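Local coordinates for isomaltose glucohydrolase (PDB 5Z3E), which hydrolyses the alpha-1,6-glucosidic linkage of isomaltose from its non-reducing end, releasing beta-D-glucose and D-glucose during intracellular breakdown of a starch-derived cyclic tetrasaccharide, at residues Ala336-Leu340 / Leu391-Leu397; Gln315-Ala321 / Trp342-Gln346; Arg75-Thr80 / Leu381-Met387; Val250-Leu255 / Asp283-Thr288. The protein carries 1 engineered substitution. One frame throughout, in Å; residues are numbered along the deposited sequence.

Interaction 1 (Ala336-Leu340 / Leu391-Leu397); sequences ALRHL and LADELGL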
loop_
_atom_site.group_PDB
_atom_site.type_symbol
_atom_site.label_atom_id
_atom_site.label_comp_id
_atom_site.label_asym_id
_atom_site.label_seq_id
_atom_site.Cartn_x
_atom_site.Cartn_y
_atom_site.Cartn_z
ATOM N N ALA A 336 -10.166 16.749 -1.040
ATOM C CA ALA A 336 -9.690 15.722 -1.957
ATOM C C ALA A 336 -9.139 16.350 -3.229
ATOM O O ALA A 336 -8.045 15.988 -3.702
ATOM C CB ALA A 336 -10.794 14.745 -2.269
ATOM N N LEU A 337 -9.887 17.300 -3.797
ATOM C CA LEU A 337 -9.481 17.954 -5.025
ATOM C C LEU A 337 -8.183 18.737 -4.837
ATOM O O LEU A 337 -7.357 18.761 -5.740
ATOM C CB LEU A 337 -10.583 18.891 -5.534
ATOM C CG LEU A 337 -11.773 18.162 -6.163
ATOM C CD1 LEU A 337 -12.948 19.116 -6.276
ATOM C CD2 LEU A 337 -11.381 17.627 -7.544
ATOM N N ARG A 338 -8.009 19.387 -3.690
ATOM C CA ARG A 338 -6.778 20.123 -3.471
ATOM C C ARG A 338 -5.573 19.195 -3.550
ATOM O O ARG A 338 -4.529 19.544 -4.107
ATOM C CB ARG A 338 -6.825 20.856 -2.145
ATOM C CG ARG A 338 -5.576 21.672 -1.857
ATOM C CD ARG A 338 -5.726 22.664 -0.714
ATOM N NE ARG A 338 -5.888 22.004 0.569
ATOM C CZ ARG A 338 -4.890 21.644 1.381
ATOM N NH1 ARG A 338 -5.155 21.070 2.528
ATOM N NH2 ARG A 338 -3.618 21.892 1.067
ATOM N N HIS A 339 -5.706 18.005 -2.973
ATOM C CA HIS A 339 -4.624 17.034 -3.040
ATOM C C HIS A 339 -4.430 16.461 -4.432
ATOM O O HIS A 339 -3.301 16.253 -4.850
ATOM C CB HIS A 339 -4.833 15.961 -1.944
ATOM C CG HIS A 339 -4.632 16.524 -0.569
ATOM N ND1 HIS A 339 -5.623 17.197 0.136
ATOM C CD2 HIS A 339 -3.508 16.634 0.187
ATOM C CE1 HIS A 339 -5.109 17.651 1.272
ATOM N NE2 HIS A 339 -3.836 17.333 1.322
ATOM N N LEU A 340 -5.514 16.227 -5.159
ATOM C CA LEU A 340 -5.412 15.796 -6.543
ATOM C C LEU A 340 -4.652 16.829 -7.380
ATOM O O LEU A 340 -3.789 16.478 -8.190
ATOM C CB LEU A 340 -6.779 15.521 -7.125
ATOM C CG LEU A 340 -6.786 14.947 -8.523
ATOM C CD1 LEU A 340 -6.289 13.507 -8.506
ATOM C CD2 LEU A 340 -8.173 15.040 -9.160
ATOM N N LEU A 391 -7.502 8.012 -6.762
ATOM C CA LEU A 391 -8.107 9.255 -6.315
ATOM C C LEU A 391 -8.952 9.896 -7.441
ATOM O O LEU A 391 -10.056 10.390 -7.204
ATOM C CB LEU A 391 -7.035 10.213 -5.808
ATOM C CG LEU A 391 -7.552 11.577 -5.335
ATOM C CD1 LEU A 391 -8.671 11.452 -4.339
ATOM C CD2 LEU A 391 -6.391 12.394 -4.786
ATOM N N ALA A 392 -8.430 9.873 -8.651
ATOM C CA ALA A 392 -9.180 10.397 -9.798
ATOM C C ALA A 392 -10.509 9.658 -9.923
ATOM O O ALA A 392 -11.542 10.266 -10.156
ATOM C CB ALA A 392 -8.375 10.291 -11.060
ATOM N N ASP A 393 -10.485 8.326 -9.775
ATOM C CA ASP A 393 -11.707 7.559 -9.867
ATOM C C ASP A 393 -12.676 7.901 -8.731
ATOM O O ASP A 393 -13.884 8.014 -8.957
ATOM C CB ASP A 393 -11.369 6.059 -9.827
ATOM C CG ASP A 393 -12.567 5.213 -10.057
ATOM O OD1 ASP A 393 -13.298 5.468 -11.051
ATOM O OD2 ASP A 393 -12.768 4.282 -9.258
ATOM N N GLU A 394 -12.165 8.050 -7.524
ATOM C CA GLU A 394 -13.021 8.438 -6.391
ATOM C C GLU A 394 -13.743 9.759 -6.672
ATOM O O GLU A 394 -14.858 9.968 -6.182
ATOM C CB GLU A 394 -12.170 8.571 -5.148
ATOM C CG GLU A 394 -11.821 7.325 -4.530
ATOM C CD GLU A 394 -13.042 6.630 -3.877
ATOM O OE1 GLU A 394 -13.575 7.100 -2.874
ATOM O OE2 GLU A 394 -13.374 5.607 -4.408
ATOM N N LEU A 395 -13.086 10.639 -7.406
ATOM C CA LEU A 395 -13.640 11.957 -7.719
ATOM C C LEU A 395 -14.383 11.945 -9.032
ATOM O O LEU A 395 -14.819 13.019 -9.483
ATOM C CB LEU A 395 -12.497 12.978 -7.703
ATOM C CG LEU A 395 -11.962 13.262 -6.279
ATOM C CD1 LEU A 395 -10.640 14.009 -6.358
ATOM C CD2 LEU A 395 -12.986 14.018 -5.452
ATOM N N GLY A 396 -14.610 10.777 -9.651
ATOM C CA GLY A 396 -15.465 10.634 -10.814
ATOM C C GLY A 396 -14.818 11.095 -12.080
ATOM O O GLY A 396 -15.553 11.381 -13.055
ATOM N N LEU A 397 -13.498 11.115 -12.135
ATOM C CA LEU A 397 -12.760 11.728 -13.179
ATOM C C LEU A 397 -12.123 10.825 -14.143
ATOM O O LEU A 397 -11.447 11.329 -15.052
ATOM C CB LEU A 397 -11.703 12.653 -12.645
ATOM C CG LEU A 397 -12.180 13.683 -11.633
ATOM C CD1 LEU A 397 -11.003 14.457 -11.111
ATOM C CD2 LEU A 397 -13.214 14.623 -12.244
#
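Ala392 O takes two backbone N-H groups where helix 382-394 stops: Leu397 N donates over 2.9 Å and Leu395 N, weakly, over 3.2 Å, besides its stronger bond to Leu391 O. Leu395 and Leu397, so placed, face helix 333-344, and the contact across to it is wholly apolar. Leu340 stands at its middle. With CG anti to the backbone N (chi1 -175°), its branches part: CD1 lies against Leu391 CD2 at 3.9 Å, while CD2 serves the residues beyond the helix. There Leu340 CD2 meets Leu397 CD1 tip to tip at 3.5 Å, closer than usual carbon contact. Past Leu391 and Leu395 the Leu340 side chain slides in the opposite direction to each. Leu395 CD1 also touches Leu337 CD2, and its other branch, CD2, rests on Ala336 CB at 3.9 Å. Leu30 touches both Leu337 and Leu397, and Leu35 and Leu38 of helix 32-52 add to the same apolar cluster. On helix 382-394, Asp393 and Glu394 both form salt bridges to Arg86. Gly396, at a positive phi of 77°, gives its N to Asp393 O at 2.9 Å; with the Leu397 N to Ala392 O bond this makes the Schellman motif that ends the helix.

Interaction 2 (Gln315-Ala321 / Trp342-Gln346); sequences QWILLSA and WIADQ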
loop_
_atom_site.group_PDB
_atom_site.type_symbol
_atom_site.label_atom_id
_atom_site.label_comp_id
_atom_site.label_asym_id
_atom_site.label_seq_id
_atom_site.Cartn_x
_atom_site.Cartn_y
_atom_site.Cartn_z
ATOM N N GLN A 315 8.020 15.289 0.021
ATOM C CA GLN A 315 6.567 15.180 -0.043
ATOM C C GLN A 315 6.196 14.079 -1.020
ATOM O O GLN A 315 6.607 14.123 -2.181
ATOM C CB GLN A 315 5.983 16.516 -0.512
ATOM C CG GLN A 315 6.262 17.654 0.444
ATOM C CD GLN A 315 6.111 19.002 -0.242
ATOM O OE1 GLN A 315 6.880 19.294 -1.158
ATOM N NE2 GLN A 315 5.162 19.819 0.187
ATOM N N TRP A 316 5.428 13.095 -0.543
ATOM C CA TRP A 316 5.179 11.877 -1.309
ATOM C C TRP A 316 3.839 11.917 -2.012
ATOM O O TRP A 316 2.770 12.051 -1.393
ATOM C CB TRP A 316 5.255 10.668 -0.374
ATOM C CG TRP A 316 6.684 10.307 -0.057
ATOM C CD1 TRP A 316 7.623 11.031 0.628
ATOM C CD2 TRP A 316 7.342 9.109 -0.478
ATOM N NE1 TRP A 316 8.820 10.354 0.640
ATOM C CE2 TRP A 316 8.667 9.175 -0.027
ATOM C CE3 TRP A 316 6.916 7.978 -1.177
ATOM C CZ2 TRP A 316 9.567 8.148 -0.242
ATOM C CZ3 TRP A 316 7.811 6.970 -1.403
ATOM C CH2 TRP A 316 9.126 7.051 -0.927
ATOM N N ILE A 317 3.870 11.720 -3.334
ATOM C CA ILE A 317 2.677 11.719 -4.155
ATOM C C ILE A 317 1.663 10.701 -3.626
ATOM O O ILE A 317 0.467 10.990 -3.517
ATOM C CB ILE A 317 3.007 11.478 -5.636
ATOM C CG1 ILE A 317 3.548 12.755 -6.321
ATOM C CG2 ILE A 317 1.797 10.984 -6.398
ATOM C CD1 ILE A 317 4.830 13.306 -5.782
ATOM N N LEU A 318 2.130 9.482 -3.311
ATOM C CA LEU A 318 1.203 8.425 -2.924
ATOM C C LEU A 318 0.499 8.763 -1.617
ATOM O O LEU A 318 -0.627 8.332 -1.401
ATOM C CB LEU A 318 1.933 7.070 -2.893
ATOM C CG LEU A 318 2.952 6.848 -1.791
ATOM C CD1 LEU A 318 2.291 6.273 -0.546
ATOM C CD2 LEU A 318 4.063 5.939 -2.250
ATOM N N LEU A 319 1.169 9.504 -0.731
ATOM C CA LEU A 319 0.587 9.876 0.542
ATOM C C LEU A 319 -0.398 11.038 0.387
ATOM O O LEU A 319 -1.424 11.054 1.070
ATOM C CB LEU A 319 1.639 10.184 1.583
ATOM C CG LEU A 319 2.501 8.998 2.020
ATOM C CD1 LEU A 319 3.511 9.445 3.043
ATOM C CD2 LEU A 319 1.631 7.856 2.570
ATOM N N SER A 320 -0.104 11.991 -0.496
ATOM C CA SER A 320 -1.107 13.003 -0.828
ATOM C C SER A 320 -2.343 12.372 -1.451
ATOM O O SER A 320 -3.464 12.770 -1.159
ATOM C CB SER A 320 -0.490 14.042 -1.746
ATOM O OG SER A 320 0.489 14.776 -1.060
ATOM N N ALA A 321 -2.139 11.356 -2.287
ATOM C CA ALA A 321 -3.261 10.673 -2.899
ATOM C C ALA A 321 -4.062 9.918 -1.852
ATOM O O ALA A 321 -5.290 9.911 -1.883
ATOM C CB ALA A 321 -2.773 9.709 -3.962
ATOM N N TRP A 342 -2.494 19.073 -6.333
ATOM C CA TRP A 342 -1.079 19.077 -5.936
ATOM C C TRP A 342 -0.312 17.953 -6.621
ATOM O O TRP A 342 0.778 18.159 -7.157
ATOM C CB TRP A 342 -0.918 18.976 -4.407
ATOM C CG TRP A 342 0.525 19.043 -3.985
ATOM C CD1 TRP A 342 1.243 20.180 -3.741
ATOM C CD2 TRP A 342 1.441 17.958 -3.826
ATOM N NE1 TRP A 342 2.526 19.876 -3.426
ATOM C CE2 TRP A 342 2.688 18.512 -3.475
ATOM C CE3 TRP A 342 1.329 16.565 -3.938
ATOM C CZ2 TRP A 342 3.821 17.728 -3.256
ATOM C CZ3 TRP A 342 2.440 15.801 -3.697
ATOM C CH2 TRP A 342 3.683 16.375 -3.367
ATOM N N ILE A 343 -0.890 16.754 -6.638
ATOM C CA ILE A 343 -0.238 15.636 -7.299
ATOM C C ILE A 343 -0.007 15.947 -8.780
ATOM O O ILE A 343 1.072 15.717 -9.317
ATOM C CB ILE A 343 -1.072 14.359 -7.181
ATOM C CG1 ILE A 343 -1.129 13.922 -5.711
ATOM C CG2 ILE A 343 -0.508 13.282 -8.097
ATOM C CD1 ILE A 343 -2.263 12.962 -5.457
ATOM N N ALA A 344 -1.027 16.461 -9.471
ATOM C CA ALA A 344 -0.909 16.726 -10.895
ATOM C C ALA A 344 0.220 17.717 -11.159
ATOM O O ALA A 344 0.892 17.628 -12.191
ATOM C CB ALA A 344 -2.220 17.216 -11.458
ATOM N N ASP A 345 0.420 18.668 -10.252
ATOM C CA ASP A 345 1.477 19.658 -10.399
ATOM C C ASP A 345 2.871 19.052 -10.240
ATOM O O ASP A 345 3.861 19.758 -10.520
ATOM C CB ASP A 345 1.271 20.779 -9.386
ATOM C CG ASP A 345 0.088 21.669 -9.714
ATOM O OD1 ASP A 345 -0.407 21.657 -10.870
ATOM O OD2 ASP A 345 -0.332 22.442 -8.808
ATOM N N GLN A 346 2.975 17.788 -9.823
ATOM C CA GLN A 346 4.286 17.148 -9.685
ATOM C C GLN A 346 4.655 16.309 -10.894
ATOM O O GLN A 346 5.739 15.753 -10.958
ATOM C CB GLN A 346 4.356 16.288 -8.420
ATOM C CG GLN A 346 3.814 17.006 -7.183
ATOM C CD GLN A 346 4.314 18.410 -7.041
ATOM O OE1 GLN A 346 5.475 18.696 -7.288
ATOM N NE2 GLN A 346 3.422 19.316 -6.654
#
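Apolar contact joins Ile317 and Ile343, whose CG2 methyls meet at 3.7 Å. Ile343 CD1 reaches along the next turn to Ala321 CB at 3.6 Å, and Ile317 CD1 touches both Trp342 CZ3 and Gln346 CB, crossing the indole at about a right angle. Around the Trp342 ring the neighbours are mixed. A trans chi1 of -177° sends its six-membered ring toward strand 315-316 and the start of helix 317-329. Gln315 CB packs on CH2 at 3.7 Å, Gln315 O lies in the ring plane at its edge, and Ser320 OG comes obliquely to CZ3 at 3.4 Å. The two helices follow each other in sequence and pair as a helical hairpin, part of the (alpha/alpha)6 barrel of family 15 glycoside hydrolases; Trp316 points away from this contact, beside the engineered Ala355, which stands at the position of the inferred proton acceptor. Cutting Trp342 back to an alanine is likely to open a gap between Gln315, Ile317 and Ser320 and leave the Gln346 amide without the ring beneath it. Polar bonds run within the segments or outward. Gln346 NE2, 3.3 Å above one indole face near its rim, donates to Trp342 O over 2.9 Å (147° at the hydrogen), while Gln346 OE1 is bonded to His359. Ser320 OG is paired with Gly300 O and Val302 N, and Gln315 OE1 with His360 N.

Interaction 3 (Arg75-Thr80 / Leu381-Met387); sequences RDGSFT and LLWSHGM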
loop_
_atom_site.group_PDB
_atom_site.type_symbol
_atom_site.label_atom_id
_atom_site.label_comp_id
_atom_site.label_asym_id
_atom_site.label_seq_id
_atom_site.Cartn_x
_atom_site.Cartn_y
_atom_site.Cartn_z
ATOM N N ARG A 75 3.106 -4.434 -1.965
ATOM C CA ARG A 75 2.489 -3.163 -1.560
ATOM C C ARG A 75 2.271 -2.274 -2.780
ATOM O O ARG A 75 1.145 -1.944 -3.151
ATOM C CB ARG A 75 3.353 -2.499 -0.496
ATOM C CG ARG A 75 3.001 -1.062 -0.189
ATOM C CD ARG A 75 3.787 -0.530 0.988
ATOM N NE ARG A 75 5.201 -0.519 0.731
ATOM C CZ ARG A 75 6.106 -1.329 1.291
ATOM N NH1 ARG A 75 7.351 -1.271 0.872
ATOM N NH2 ARG A 75 5.761 -2.142 2.263
ATOM N N ASP A 76 3.372 -1.907 -3.440
ATOM C CA ASP A 76 3.259 -1.044 -4.609
ATOM C C ASP A 76 2.347 -1.683 -5.640
ATOM O O ASP A 76 1.513 -1.033 -6.267
ATOM C CB ASP A 76 4.616 -0.810 -5.270
ATOM C CG ASP A 76 5.625 -0.092 -4.399
ATOM O OD1 ASP A 76 5.804 -0.546 -3.251
ATOM O OD2 ASP A 76 6.234 0.894 -4.886
ATOM N N GLY A 77 2.548 -2.984 -5.872
ATOM C CA GLY A 77 1.833 -3.656 -6.935
ATOM C C GLY A 77 0.342 -3.754 -6.702
ATOM O O GLY A 77 -0.439 -3.646 -7.644
ATOM N N SER A 78 -0.063 -3.956 -5.451
ATOM C CA SER A 78 -1.472 -4.085 -5.135
ATOM C C SER A 78 -2.231 -2.766 -5.311
ATOM O O SER A 78 -3.325 -2.742 -5.867
ATOM C CB SER A 78 -1.648 -4.606 -3.714
ATOM O OG SER A 78 -1.210 -5.947 -3.596
ATOM N N PHE A 79 -1.641 -1.655 -4.851
ATOM C CA PHE A 79 -2.275 -0.368 -5.103
ATOM C C PHE A 79 -2.266 -0.026 -6.590
ATOM O O PHE A 79 -3.225 0.537 -7.106
ATOM C CB PHE A 79 -1.629 0.744 -4.279
ATOM C CG PHE A 79 -2.072 0.783 -2.850
ATOM C CD1 PHE A 79 -3.362 1.163 -2.508
ATOM C CD2 PHE A 79 -1.177 0.541 -1.822
ATOM C CE1 PHE A 79 -3.757 1.239 -1.181
ATOM C CE2 PHE A 79 -1.555 0.684 -0.507
ATOM C CZ PHE A 79 -2.863 0.988 -0.189
ATOM N N THR A 80 -1.176 -0.350 -7.285
ATOM C CA THR A 80 -1.113 -0.166 -8.721
ATOM C C THR A 80 -2.235 -0.933 -9.395
ATOM O O THR A 80 -2.963 -0.403 -10.242
ATOM C CB THR A 80 0.279 -0.557 -9.265
ATOM O OG1 THR A 80 1.282 0.276 -8.672
ATOM C CG2 THR A 80 0.383 -0.405 -10.750
ATOM N N LEU A 381 7.350 6.436 -10.412
ATOM C CA LEU A 381 7.057 5.398 -9.435
ATOM C C LEU A 381 5.666 4.865 -9.787
ATOM O O LEU A 381 4.700 5.613 -9.788
ATOM C CB LEU A 381 7.046 5.977 -8.017
ATOM C CG LEU A 381 6.889 4.896 -6.951
ATOM C CD1 LEU A 381 8.169 4.112 -6.764
ATOM C CD2 LEU A 381 6.409 5.469 -5.624
ATOM N N LEU A 382 5.563 3.573 -10.115
ATOM C CA LEU A 382 4.263 3.078 -10.557
ATOM C C LEU A 382 3.175 3.287 -9.512
ATOM O O LEU A 382 2.058 3.641 -9.841
ATOM C CB LEU A 382 4.319 1.628 -11.038
ATOM C CG LEU A 382 4.652 1.424 -12.516
ATOM C CD1 LEU A 382 6.068 1.836 -12.845
ATOM C CD2 LEU A 382 4.401 0.004 -12.932
ATOM N N TRP A 383 3.524 3.103 -8.237
ATOM C CA TRP A 383 2.575 3.298 -7.149
ATOM C C TRP A 383 2.026 4.735 -7.143
ATOM O O TRP A 383 0.853 4.960 -6.877
ATOM C CB TRP A 383 3.252 2.907 -5.836
ATOM C CG TRP A 383 2.375 2.864 -4.606
ATOM C CD1 TRP A 383 1.028 3.010 -4.528
ATOM C CD2 TRP A 383 2.846 2.677 -3.261
ATOM N NE1 TRP A 383 0.629 2.939 -3.208
ATOM C CE2 TRP A 383 1.729 2.734 -2.409
ATOM C CE3 TRP A 383 4.112 2.499 -2.689
ATOM C CZ2 TRP A 383 1.836 2.647 -1.033
ATOM C CZ3 TRP A 383 4.209 2.436 -1.305
ATOM C CH2 TRP A 383 3.084 2.524 -0.503
ATOM N N SER A 384 2.856 5.724 -7.479
ATOM C CA SER A 384 2.339 7.093 -7.601
ATOM C C SER A 384 1.204 7.167 -8.617
ATOM O O SER A 384 0.172 7.789 -8.363
ATOM C CB SER A 384 3.437 8.066 -8.017
ATOM O OG SER A 384 4.367 8.253 -6.989
ATOM N N HIS A 385 1.426 6.563 -9.777
ATOM C CA HIS A 385 0.415 6.512 -10.808
ATOM C C HIS A 385 -0.817 5.716 -10.413
ATOM O O HIS A 385 -1.943 6.101 -10.722
ATOM C CB HIS A 385 1.028 6.004 -12.116
ATOM C CG HIS A 385 1.961 7.000 -12.743
ATOM N ND1 HIS A 385 1.485 8.077 -13.470
ATOM C CD2 HIS A 385 3.307 7.141 -12.705
ATOM C CE1 HIS A 385 2.501 8.811 -13.855
ATOM N NE2 HIS A 385 3.634 8.280 -13.410
ATOM N N GLY A 386 -0.601 4.586 -9.727
ATOM C CA GLY A 386 -1.740 3.823 -9.259
ATOM C C GLY A 386 -2.612 4.605 -8.306
ATOM O O GLY A 386 -3.839 4.568 -8.404
ATOM N N MET A 387 -1.980 5.301 -7.371
ATOM C CA MET A 387 -2.727 6.097 -6.413
ATOM C C MET A 387 -3.434 7.280 -7.067
ATOM O O MET A 387 -4.545 7.644 -6.678
ATOM C CB MET A 387 -1.836 6.612 -5.286
ATOM C CG MET A 387 -1.216 5.603 -4.432
ATOM S SD MET A 387 -2.428 4.488 -3.577
ATOM C CE MET A 387 -3.149 5.599 -2.446
HETATM O O HOH W 1 5.764 1.588 -7.458
#
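The Trp383 indole is bounded by three residues of helix 74-87. Arg75 CG lies over one face of the six-membered ring as a CH-pi contact, 4.0 Å from its centroid, with Asp76 CA toward the rim on that side; Leu318 packs on the opposite face. Asp76 OD2 comes obliquely to CE3, and the Phe79 ring lies beside the five-membered ring, planes 10° apart but slid (centroids 5.1 Å) until they barely overlap. With Thr80 these residues form the hole for Trp383, a knobs-into-holes contact inside the (alpha/alpha)6 barrel. The indole is carried there by CG standing away from the backbone N (chi1 -172°). Its CZ3 meets the edge of the Arg75 guanidinium, which is salt-bridged to Asp151. Met387 SD sits obliquely 4.1 Å from the Phe79 centroid, a Met-aromatic contact. The axes cross at 30°, and Gly386 CA comes to 4.1 Å from Thr80 CA, where a beta carbon would clash. Beside the active site, Arg75 is about 5 Å from Glu198, the inferred proton donor (nearest side-chain atoms); Arg75 NH1 and Asp76 OD1 hydrogen-bond a glycerol, probably from the crystallisation liquor. A water donates to Asp76 OD2 at 2.7 Å and accepts from Trp383 N at 2.8 Å.

Interaction 4 (Val250-Leu255 / Asp283-Thr288); sequences VVDGHL and DVAAMT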
loop_
_atom_site.group_PDB
_atom_site.type_symbol
_atom_site.label_atom_id
_atom_site.label_comp_id
_atom_site.label_asym_id
_atom_site.label_seq_id
_atom_site.Cartn_x
_atom_site.Cartn_y
_atom_site.Cartn_z
ATOM N N VAL A 250 -3.954 4.247 19.611
ATOM C CA VAL A 250 -4.742 5.470 19.578
ATOM C C VAL A 250 -4.306 6.339 20.736
ATOM O O VAL A 250 -4.305 5.883 21.888
ATOM C CB VAL A 250 -6.261 5.187 19.682
ATOM C CG1 VAL A 250 -7.057 6.484 19.704
ATOM C CG2 VAL A 250 -6.725 4.319 18.540
ATOM N N VAL A 251 -3.950 7.596 20.462
ATOM C CA VAL A 251 -3.545 8.535 21.480
ATOM C C VAL A 251 -4.203 9.866 21.141
ATOM O O VAL A 251 -4.192 10.273 19.994
ATOM C CB VAL A 251 -1.978 8.716 21.453
ATOM C CG1 VAL A 251 -1.507 9.799 22.381
ATOM C CG2 VAL A 251 -1.302 7.384 21.699
ATOM N N ASP A 252 -4.772 10.534 22.139
ATOM C CA ASP A 252 -5.391 11.837 21.919
ATOM C C ASP A 252 -6.398 11.793 20.777
ATOM O O ASP A 252 -6.564 12.745 20.018
ATOM C CB ASP A 252 -4.313 12.912 21.688
ATOM C CG ASP A 252 -3.356 13.051 22.857
ATOM O OD1 ASP A 252 -3.772 12.854 24.018
ATOM O OD2 ASP A 252 -2.171 13.323 22.605
ATOM N N GLY A 253 -7.091 10.660 20.658
ATOM C CA GLY A 253 -8.145 10.517 19.675
ATOM C C GLY A 253 -7.723 10.120 18.275
ATOM O O GLY A 253 -8.598 9.934 17.432
ATOM N N HIS A 254 -6.421 10.025 18.003
ATOM C CA HIS A 254 -5.953 9.694 16.665
ATOM C C HIS A 254 -5.139 8.412 16.662
ATOM O O HIS A 254 -4.501 8.047 17.660
ATOM C CB HIS A 254 -5.109 10.835 16.033
ATOM C CG HIS A 254 -3.924 11.254 16.842
ATOM N ND1 HIS A 254 -2.729 10.559 16.875
ATOM C CD2 HIS A 254 -3.737 12.322 17.659
ATOM C CE1 HIS A 254 -1.873 11.180 17.666
ATOM N NE2 HIS A 254 -2.461 12.241 18.165
ATOM N N LEU A 255 -5.109 7.729 15.521
ATOM C CA LEU A 255 -4.162 6.639 15.340
ATOM C C LEU A 255 -2.738 7.165 15.462
ATOM O O LEU A 255 -2.459 8.347 15.210
ATOM C CB LEU A 255 -4.360 5.990 13.969
ATOM C CG LEU A 255 -5.720 5.315 13.742
ATOM C CD1 LEU A 255 -5.868 4.915 12.295
ATOM C CD2 LEU A 255 -5.893 4.104 14.627
ATOM N N ASP A 283 -14.890 9.317 14.801
ATOM C CA ASP A 283 -14.065 10.362 15.376
ATOM C C ASP A 283 -12.570 10.091 15.212
ATOM O O ASP A 283 -11.795 11.020 14.985
ATOM C CB ASP A 283 -14.371 10.575 16.858
ATOM C CG ASP A 283 -15.748 11.128 17.157
ATOM O OD1 ASP A 283 -16.447 11.572 16.243
ATOM O OD2 ASP A 283 -16.109 11.098 18.357
ATOM N N VAL A 284 -12.156 8.825 15.324
ATOM C CA VAL A 284 -10.752 8.509 15.177
ATOM C C VAL A 284 -10.284 8.747 13.746
ATOM O O VAL A 284 -9.155 9.186 13.508
ATOM C CB VAL A 284 -10.454 7.080 15.656
ATOM C CG1 VAL A 284 -9.043 6.629 15.270
ATOM C CG2 VAL A 284 -10.659 7.000 17.171
ATOM N N ALA A 285 -11.157 8.490 12.769
ATOM C CA ALA A 285 -10.824 8.800 11.389
ATOM C C ALA A 285 -10.615 10.300 11.208
ATOM O O ALA A 285 -9.629 10.734 10.610
ATOM C CB ALA A 285 -11.894 8.278 10.466
ATOM N N ALA A 286 -11.561 11.097 11.693
ATOM C CA ALA A 286 -11.473 12.547 11.557
ATOM C C ALA A 286 -10.221 13.066 12.250
ATOM O O ALA A 286 -9.502 13.915 11.709
ATOM C CB ALA A 286 -12.730 13.188 12.110
ATOM N N MET A 287 -9.959 12.597 13.461
ATOM C CA MET A 287 -8.813 13.089 14.209
ATOM C C MET A 287 -7.511 12.671 13.553
ATOM O O MET A 287 -6.515 13.412 13.591
ATOM C CB MET A 287 -8.876 12.611 15.644
ATOM C CG MET A 287 -10.025 13.267 16.462
ATOM S SD MET A 287 -9.867 14.930 16.799
ATOM C CE MET A 287 -8.316 14.867 17.232
ATOM N N THR A 288 -7.475 11.480 12.960
ATOM C CA THR A 288 -6.286 11.019 12.258
ATOM C C THR A 288 -6.027 11.818 10.994
ATOM O O THR A 288 -4.890 12.224 10.737
ATOM C CB THR A 288 -6.386 9.510 11.952
ATOM O OG1 THR A 288 -6.526 8.790 13.183
ATOM C CG2 THR A 288 -5.148 9.001 11.263
#
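Val284, in the first turn of helix 283-296, meets the hairpin with both backbone and side chain. Its CA approaches Gly253 O at 3.4 Å in a nearly straight CA-H...O contact (161°), while CG1 packs on Leu255 CG at 3.9 Å, the two side chains at about a right angle. The other methyl, CG2, lies more loosely near Val250 CG1. One turn on, Met287 sets CB against Gly253 O, so this carbonyl is lodged between two helix residues. The partner is a beta hairpin: strands 250-251 and 254-255 joined by a type I' turn from Val251 to His254, with Gly253 at a phi of 84°, where a beta carbon would jam against the preceding carbonyl oxygen. Its His254 ring lies over Val251 O, and ND1 donates in the ring plane to Leu255 O at 2.8 Å. Thr288 then supplies the polar tie. Its OG1 accepts from Leu255 N at 2.9 Å (162°) and donates to Val284 O at 2.7 Å; Thr288 N reaches that oxygen from the opposite face. A valine here would probably leave Leu255 N without its acceptor and Val284 O with one donor fewer. Thr288 CG2 touches Leu255 CB at 4.1 Å.

In the fold
Interactions 1, 2 and 3 form a continuous block. Interactions 1 and 2, centres 12 Å apart, share helix 333-344 and touch where Leu391 CD2 meets Ile343 CD1. Interactions 1 and 3 use successive parts of helix 382-394. Leu318 and Ala321 of interaction 2 pack on Trp383 and Met387 of interaction 3, centres 13 Å apart. Interaction 3 joins helix 74-87, early in the chain, to its last helix, 382-394, beside the active site; within that span interaction 4 closes before interaction 2 opens, and the segments of interaction 1 alternate with those of 2 and of 3. Interaction 4 is separate, its centre 23 to 26 Å from the others: a peripheral hairpin on helix 283-296.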